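Local structure of telomerase reverse transcriptase (Candida tropicalis MYA-3404, 6ZD1) at residues S42-N47 with G91-L96; V85-M90 with V107-I112. The protein probably extends chromosome ends as the reverse transcriptase of telomerase, adding short DNA repeats copied from a template within the enzyme's RNA component. One frame throughout, in Å; residues are numbered along the deposited sequence.

Both contacts use helix 79-93, each a different part of it, and their centres lie about 13 Å apart. Contact 1 takes the last turn and the chain just beyond, where residues 91-96 meet helix 36-50. Its surface is only partly buried, and it mixes an amide-to-carbonyl hydrogen bond and an arginine whose NH2 end touches a proline ring obliquely with aliphatic packing. Contact 2 lies one to two turns earlier, at residues 85-90, which face helix 104-117. It is the more buried of the two, has no hydrogen bond between its segments, and buries less surface, 213 Å² against 340 Å². Of the two, the helix-end contact uses a polar bond and the helix-body one hydrocarbon.

Contact 1: S42-N47 with G91-L96; sequences SRIISN and GKLLPL
The carbonyl oxygen Leu93 O, where helix 79-93 ends, takes one hydrogen bond, from the Asn47 side chain of helix 36-50, and a weaker CA-H...O contact from Ile44. Asn47 ND2 donates the nearly straight hydrogen bond to Leu93 O at 3.3 Å (N-H...O 177°). The oxygen lies in the plane of the Asn47 amide, yet the donor stands well above the plane of the carbonyl. In the weaker contact, Ile44 CA is 3.5 Å from Leu93 O. With CG set beside its own backbone N (chi1 -68°), the Asn47 amide faces the helix end, and its OD1 is held by Lys50.

Next to this bond, Ile44 lays CD1 3.7 Å from Leu94 CG, the two side chains crossing at a slant. A separate contact with Leu93 meets Ile44 at about a right angle: Leu93 CD1 sits 3.9 Å from Ile44 CG2 and also touches the Ile44 carbonyl oxygen. Tyr163 of helix 158-179 packs on both Ile44 and Leu94. One residue earlier on helix 36-50, the bent Arg43 chain brings NH2 to 3.3 Å from Pro95 CG, approaching the ring obliquely, while Asp97 forms a salt bridge with NH2 and Asn39 accepts from NH1.

The arrangement is that of a helix C-terminus docked against the flank of another helix, here within the largely helical region that includes the telomerase RNA-binding domain.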
ATOM      1  N   SER A  42       4.504  16.464  35.323  1.00 73.83           N
ATOM      2  CA  SER A  42       3.430  17.226  35.949  1.00 72.59           C
ATOM      3  C   SER A  42       3.227  18.560  35.248  1.00 71.13           C
ATOM      4  O   SER A  42       2.088  18.972  35.005  1.00 72.42           O
ATOM      5  CB  SER A  42       3.733  17.448  37.431  1.00 75.15           C
ATOM      6  OG  SER A  42       3.917  16.219  38.107  1.00 81.01           O
ATOM      7  N   ARG A  43       4.320  19.237  34.891  1.00 71.17           N
ATOM      8  CA  ARG A  43       4.187  20.535  34.239  1.00 74.46           C
ATOM      9  C   ARG A  43       3.663  20.400  32.816  1.00 74.04           C
ATOM     10  O   ARG A  43       2.947  21.288  32.338  1.00 66.36           O
ATOM     11  CB  ARG A  43       5.528  21.264  34.255  1.00 80.06           C
ATOM     12  CG  ARG A  43       5.869  21.857  35.610  1.00 82.64           C
ATOM     13  CD  ARG A  43       7.361  21.847  35.851  1.00 77.11           C
ATOM     14  NE  ARG A  43       8.085  22.671  34.894  1.00 85.75           N
ATOM     15  CZ  ARG A  43       9.349  22.463  34.548  1.00 77.18           C
ATOM     16  NH1 ARG A  43      10.021  21.448  35.073  1.00 79.07           N
ATOM     17  NH2 ARG A  43       9.937  23.265  33.673  1.00 78.61           N
ATOM     18  N   ILE A  44       3.987  19.302  32.133  1.00 65.60           N
ATOM     19  CA  ILE A  44       3.453  19.091  30.792  1.00 66.99           C
ATOM     20  C   ILE A  44       1.962  18.795  30.860  1.00 69.42           C
ATOM     21  O   ILE A  44       1.160  19.388  30.128  1.00 70.70           O
ATOM     22  CB  ILE A  44       4.220  17.965  30.078  1.00 63.10           C
ATOM     23  CG1 ILE A  44       5.662  18.400  29.810  1.00 64.37           C
ATOM     24  CG2 ILE A  44       3.514  17.583  28.783  1.00 59.33           C
ATOM     25  CD1 ILE A  44       6.509  17.335  29.159  1.00 72.18           C
ATOM     26  N   ILE A  45       1.564  17.893  31.761  1.00 62.20           N
ATOM     27  CA  ILE A  45       0.150  17.566  31.914  1.00 65.55           C
ATOM     28  C   ILE A  45      -0.632  18.794  32.366  1.00 73.39           C
ATOM     29  O   ILE A  45      -1.770  19.018  31.937  1.00 78.96           O
ATOM     30  CB  ILE A  45      -0.021  16.382  32.884  1.00 74.99           C
ATOM     31  CG1 ILE A  45       0.557  15.111  32.263  1.00 65.32           C
ATOM     32  CG2 ILE A  45      -1.485  16.166  33.229  1.00 65.03           C
ATOM     33  CD1 ILE A  45       0.344  13.869  33.104  1.00 71.97           C
ATOM     34  N   SER A  46      -0.026  19.622  33.221  1.00 70.77           N
ATOM     35  CA  SER A  46      -0.711  20.827  33.677  1.00 70.16           C
ATOM     36  C   SER A  46      -0.931  21.807  32.533  1.00 76.29           C
ATOM     37  O   SER A  46      -2.018  22.384  32.405  1.00 67.52           O
ATOM     38  CB  SER A  46       0.078  21.496  34.803  1.00 83.71           C
ATOM     39  OG  SER A  46       1.257  22.105  34.306  1.00103.90           O
ATOM     40  N   ASN A  47       0.082  21.999  31.686  1.00 77.21           N
ATOM     41  CA  ASN A  47      -0.093  22.869  30.531  1.00 76.97           C
ATOM     42  C   ASN A  47      -1.157  22.325  29.592  1.00 76.63           C
ATOM     43  O   ASN A  47      -1.895  23.100  28.972  1.00 79.46           O
ATOM     44  CB  ASN A  47       1.237  23.040  29.797  1.00 76.85           C
ATOM     45  CG  ASN A  47       2.244  23.830  30.605  1.00 77.94           C
ATOM     46  OD1 ASN A  47       1.873  24.701  31.392  1.00 80.06           O
ATOM     47  ND2 ASN A  47       3.525  23.534  30.415  1.00 74.70           N
ATOM     48  N   GLY A  91       5.433  23.799  22.016  1.00 63.82           N
ATOM     49  CA  GLY A  91       6.052  24.854  22.800  1.00 66.40           C
ATOM     50  C   GLY A  91       5.276  25.150  24.069  1.00 70.47           C
ATOM     51  O   GLY A  91       5.849  25.247  25.157  1.00 78.12           O
ATOM     52  N   LYS A  92       3.953  25.284  23.945  1.00 70.58           N
ATOM     53  CA  LYS A  92       3.112  25.494  25.120  1.00 74.21           C
ATOM     54  C   LYS A  92       3.168  24.298  26.064  1.00 67.93           C
ATOM     55  O   LYS A  92       3.177  24.466  27.289  1.00 73.04           O
ATOM     56  CB  LYS A  92       1.670  25.771  24.689  1.00 65.44           C
ATOM     57  CG  LYS A  92       1.438  27.170  24.136  1.00 67.31           C
ATOM     58  CD  LYS A  92       0.040  27.299  23.547  1.00 84.80           C
ATOM     59  CE  LYS A  92      -0.674  28.557  24.037  1.00100.42           C
ATOM     60  NZ  LYS A  92      -1.025  28.491  25.488  1.00 98.86           N
ATOM     61  N   LEU A  93       3.206  23.082  25.512  1.00 64.89           N
ATOM     62  CA  LEU A  93       3.149  21.886  26.348  1.00 75.96           C
ATOM     63  C   LEU A  93       4.465  21.644  27.076  1.00 69.56           C
ATOM     64  O   LEU A  93       4.470  21.245  28.247  1.00 68.75           O
ATOM     65  CB  LEU A  93       2.787  20.671  25.492  1.00 65.50           C
ATOM     66  CG  LEU A  93       1.322  20.238  25.455  1.00 63.78           C
ATOM     67  CD1 LEU A  93       0.928  19.652  26.799  1.00 87.89           C
ATOM     68  CD2 LEU A  93       0.412  21.400  25.095  1.00 69.22           C
ATOM     69  N   LEU A  94       5.588  21.877  26.403  1.00 68.14           N
ATOM     70  CA  LEU A  94       6.891  21.540  26.954  1.00 63.85           C
ATOM     71  C   LEU A  94       7.679  22.802  27.274  1.00 73.75           C
ATOM     72  O   LEU A  94       8.015  23.568  26.356  1.00 73.08           O
ATOM     73  CB  LEU A  94       7.670  20.656  25.984  1.00 65.39           C
ATOM     74  CG  LEU A  94       7.426  19.146  26.077  1.00 66.06           C
ATOM     75  CD1 LEU A  94       5.983  18.774  25.754  1.00 59.14           C
ATOM     76  CD2 LEU A  94       8.392  18.406  25.166  1.00 62.31           C
ATOM     77  N   PRO A  95       7.979  23.063  28.545  1.00 68.77           N
ATOM     78  CA  PRO A  95       8.904  24.149  28.888  1.00 77.78           C
ATOM     79  C   PRO A  95      10.297  23.881  28.333  1.00 80.56           C
ATOM     80  O   PRO A  95      10.608  22.790  27.850  1.00 77.19           O
ATOM     81  CB  PRO A  95       8.891  24.161  30.422  1.00 76.27           C
ATOM     82  CG  PRO A  95       8.405  22.801  30.813  1.00 79.62           C
ATOM     83  CD  PRO A  95       7.456  22.376  29.736  1.00 68.71           C
ATOM     84  N   LEU A  96      11.152  24.909  28.407  1.00 91.10           N
ATOM     85  CA  LEU A  96      12.451  24.844  27.737  1.00 86.94           C
ATOM     86  C   LEU A  96      13.306  23.695  28.265  1.00 89.66           C
ATOM     87  O   LEU A  96      14.021  23.041  27.494  1.00 89.64           O
ATOM     88  CB  LEU A  96      13.195  26.173  27.886  1.00 88.96           C
ATOM     89  CG  LEU A  96      14.522  26.263  27.125  1.00 82.99           C
ATOM     90  CD1 LEU A  96      14.291  26.323  25.619  1.00 81.71           C
ATOM     91  CD2 LEU A  96      15.345  27.449  27.593  1.00 77.10           C
TER

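Contact 2: V85-M90 with V107-I112; sequences VVLIIM and VIQDRI
Ile112 sets its CG2 methyl against two side chains of the facing helix, 4.0 Å from Val86 CG1 and 4.2 Å from Leu87 CD2. The branch gets there because CG2 lies anti to the backbone N while CG1 takes the place beside it (chi1 -70°). Val86 meets it obliquely, whereas Leu87 and Ile112 slide past one another in opposite directions. The other branch of Ile112 is extended, and its terminal CD1 comes within 4.2 Å of CG of Met90, a selenomethionine in this crystal. It is thus the near end of the curled Met90 chain, before the selenium, that makes this touch. One isoleucine therefore meets three residues spread over rather more than a turn of helix 79-93.

Leu87 has a second partner. Its CD2 methyl rests 3.9 Å from Gln109 CG, the two side chains crossing at a slant. Gln109 contributes here with its aliphatic stem, and its amide oxygen OE1 accepts a hydrogen bond from Lys106 one turn back on its own helix.

No hydrogen bond joins the two segments. The axes of the two short segments approach to 11.1 Å, and their N-to-C directions differ by 140°, so these segments run roughly antiparallel but clearly splayed, with side chains rather than backbones making the contact.

Other elements build on the same contact. Helix 158-179 packs on it through Phe168 against Ile112 and through Val167 and Ile175 against Met90, and Trp99, from the loop between the two helices, touches both Met90 and Gln109. Trp180 of strand 180-184 lies on Val86, and helix 53-60 packs on helix 79-93 through Tyr53 and Ile56 against Ile89, so this largely buried contact has helix 158-179, strand 180-184 and the connecting loop as neighbours, within the RNA-binding domain region.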
ATOM      1  N   VAL A  85       1.259  24.650  13.686  1.00 72.31           N
ATOM      2  CA  VAL A  85       0.305  24.332  14.748  1.00 70.79           C
ATOM      3  C   VAL A  85       0.913  23.337  15.728  1.00 67.49           C
ATOM      4  O   VAL A  85       0.820  23.504  16.949  1.00 66.28           O
ATOM      5  CB  VAL A  85      -1.014  23.803  14.155  1.00 72.26           C
ATOM      6  CG1 VAL A  85      -1.904  23.255  15.260  1.00 68.04           C
ATOM      7  CG2 VAL A  85      -1.733  24.906  13.404  1.00 75.50           C
ATOM      8  N   VAL A  86       1.522  22.271  15.204  1.00 69.61           N
ATOM      9  CA  VAL A  86       2.097  21.237  16.061  1.00 66.17           C
ATOM     10  C   VAL A  86       3.174  21.824  16.969  1.00 65.03           C
ATOM     11  O   VAL A  86       3.180  21.593  18.183  1.00 63.04           O
ATOM     12  CB  VAL A  86       2.640  20.077  15.207  1.00 70.81           C
ATOM     13  CG1 VAL A  86       3.382  19.080  16.077  1.00 58.88           C
ATOM     14  CG2 VAL A  86       1.495  19.399  14.468  1.00 58.87           C
ATOM     15  N   LEU A  87       4.097  22.603  16.396  1.00 71.94           N
ATOM     16  CA  LEU A  87       5.187  23.154  17.197  1.00 64.28           C
ATOM     17  C   LEU A  87       4.687  24.194  18.192  1.00 69.73           C
ATOM     18  O   LEU A  87       5.257  24.333  19.280  1.00 65.39           O
ATOM     19  CB  LEU A  87       6.256  23.759  16.287  1.00 70.59           C
ATOM     20  CG  LEU A  87       6.967  22.770  15.361  1.00 84.00           C
ATOM     21  CD1 LEU A  87       8.087  23.453  14.587  1.00 65.34           C
ATOM     22  CD2 LEU A  87       7.497  21.581  16.155  1.00 73.06           C
ATOM     23  N   ILE A  88       3.622  24.920  17.845  1.00 67.00           N
ATOM     24  CA  ILE A  88       3.040  25.874  18.782  1.00 69.66           C
ATOM     25  C   ILE A  88       2.440  25.144  19.978  1.00 70.31           C
ATOM     26  O   ILE A  88       2.590  25.583  21.127  1.00 72.29           O
ATOM     27  CB  ILE A  88       2.000  26.756  18.063  1.00 74.89           C
ATOM     28  CG1 ILE A  88       2.704  27.833  17.230  1.00 74.34           C
ATOM     29  CG2 ILE A  88       1.030  27.381  19.058  1.00 70.45           C
ATOM     30  CD1 ILE A  88       1.762  28.711  16.438  1.00 74.54           C
ATOM     31  N   ILE A  89       1.761  24.019  19.734  1.00 64.75           N
ATOM     32  CA  ILE A  89       1.259  23.203  20.839  1.00 71.36           C
ATOM     33  C   ILE A  89       2.420  22.665  21.666  1.00 69.20           C
ATOM     34  O   ILE A  89       2.410  22.728  22.901  1.00 65.67           O
ATOM     35  CB  ILE A  89       0.367  22.065  20.312  1.00 69.78           C
ATOM     36  CG1 ILE A  89      -0.751  22.611  19.423  1.00 63.98           C
ATOM     37  CG2 ILE A  89      -0.239  21.293  21.474  1.00 57.04           C
ATOM     38  CD1 ILE A  89      -1.925  23.143  20.177  1.00 70.94           C
HETATM   39  N   MSE A  90       3.439  22.131  20.997  1.00 66.86           N
HETATM   40  CA  MSE A  90       4.589  21.547  21.682  1.00 68.25           C
HETATM   41  C   MSE A  90       5.326  22.572  22.528  1.00 67.90           C
HETATM   42  O   MSE A  90       5.778  22.264  23.630  1.00 69.08           O
HETATM   43  CB  MSE A  90       5.553  20.916  20.670  1.00 70.87           C
HETATM   44  CG  MSE A  90       4.994  19.687  19.963  1.00 83.48           C
HETATM   45 SE   MSE A  90       4.394  18.315  21.215  1.00107.54          SE
HETATM   46  CE  MSE A  90       6.084  18.014  22.135  1.00 74.63           C
ATOM     47  N   VAL A 107      16.855  20.289  17.465  1.00 86.35           N
ATOM     48  CA  VAL A 107      17.008  18.949  16.908  1.00 69.47           C
ATOM     49  C   VAL A 107      15.696  18.180  16.999  1.00 83.85           C
ATOM     50  O   VAL A 107      15.267  17.536  16.033  1.00 89.59           O
ATOM     51  CB  VAL A 107      18.149  18.200  17.618  1.00 81.04           C
ATOM     52  CG1 VAL A 107      18.339  16.823  16.999  1.00 75.75           C
ATOM     53  CG2 VAL A 107      19.437  19.007  17.550  1.00 74.49           C
ATOM     54  N   ILE A 108      15.045  18.224  18.164  1.00 76.65           N
ATOM     55  CA  ILE A 108      13.809  17.468  18.347  1.00 65.94           C
ATOM     56  C   ILE A 108      12.710  18.005  17.439  1.00 65.68           C
ATOM     57  O   ILE A 108      11.907  17.237  16.894  1.00 70.41           O
ATOM     58  CB  ILE A 108      13.386  17.484  19.826  1.00 72.32           C
ATOM     59  CG1 ILE A 108      14.475  16.854  20.692  1.00 68.95           C
ATOM     60  CG2 ILE A 108      12.073  16.737  20.016  1.00 71.90           C
ATOM     61  CD1 ILE A 108      14.206  16.957  22.175  1.00 77.77           C
ATOM     62  N   GLN A 109      12.656  19.325  17.252  1.00 69.52           N
ATOM     63  CA  GLN A 109      11.641  19.897  16.373  1.00 68.06           C
ATOM     64  C   GLN A 109      11.846  19.451  14.931  1.00 71.60           C
ATOM     65  O   GLN A 109      10.873  19.179  14.215  1.00 72.54           O
ATOM     66  CB  GLN A 109      11.654  21.423  16.472  1.00 69.61           C
ATOM     67  CG  GLN A 109      11.003  21.962  17.733  1.00 78.74           C
ATOM     68  CD  GLN A 109      11.018  23.477  17.797  1.00 76.91           C
ATOM     69  OE1 GLN A 109      11.897  24.126  17.230  1.00 83.33           O
ATOM     70  NE2 GLN A 109      10.039  24.048  18.488  1.00 93.69           N
ATOM     71  N   ASP A 110      13.102  19.348  14.492  1.00 68.30           N
ATOM     72  CA  ASP A 110      13.370  18.848  13.148  1.00 59.85           C
ATOM     73  C   ASP A 110      12.929  17.398  13.009  1.00 69.21           C
ATOM     74  O   ASP A 110      12.404  16.999  11.963  1.00 74.67           O
ATOM     75  CB  ASP A 110      14.856  18.986  12.817  1.00 76.93           C
ATOM     76  CG  ASP A 110      15.256  20.415  12.498  1.00 79.12           C
ATOM     77  OD1 ASP A 110      14.360  21.277  12.375  1.00 86.99           O
ATOM     78  OD2 ASP A 110      16.471  20.672  12.370  1.00 93.86           O
ATOM     79  N   ARG A 111      13.112  16.597  14.063  1.00 64.28           N
ATOM     80  CA  ARG A 111      12.654  15.215  14.003  1.00 68.28           C
ATOM     81  C   ARG A 111      11.137  15.141  14.057  1.00 69.21           C
ATOM     82  O   ARG A 111      10.545  14.204  13.510  1.00 62.63           O
ATOM     83  CB  ARG A 111      13.264  14.395  15.140  1.00 71.57           C
ATOM     84  CG  ARG A 111      14.786  14.428  15.224  1.00 75.60           C
ATOM     85  CD  ARG A 111      15.452  13.616  14.123  1.00 74.37           C
ATOM     86  NE  ARG A 111      15.441  14.308  12.838  1.00 85.97           N
ATOM     87  CZ  ARG A 111      16.315  15.247  12.488  1.00 94.16           C
ATOM     88  NH1 ARG A 111      17.277  15.608  13.329  1.00 86.46           N
ATOM     89  NH2 ARG A 111      16.228  15.826  11.297  1.00 84.95           N
ATOM     90  N   ILE A 112      10.495  16.130  14.683  1.00 60.01           N
ATOM     91  CA  ILE A 112       9.036  16.184  14.677  1.00 60.64           C
ATOM     92  C   ILE A 112       8.521  16.480  13.274  1.00 62.15           C
ATOM     93  O   ILE A 112       7.522  15.901  12.832  1.00 56.50           O
ATOM     94  CB  ILE A 112       8.527  17.224  15.690  1.00 59.79           C
ATOM     95  CG1 ILE A 112       8.764  16.745  17.120  1.00 60.86           C
ATOM     96  CG2 ILE A 112       7.046  17.491  15.483  1.00 52.40           C
ATOM     97  CD1 ILE A 112       8.251  17.721  18.155  1.00 75.24           C
TER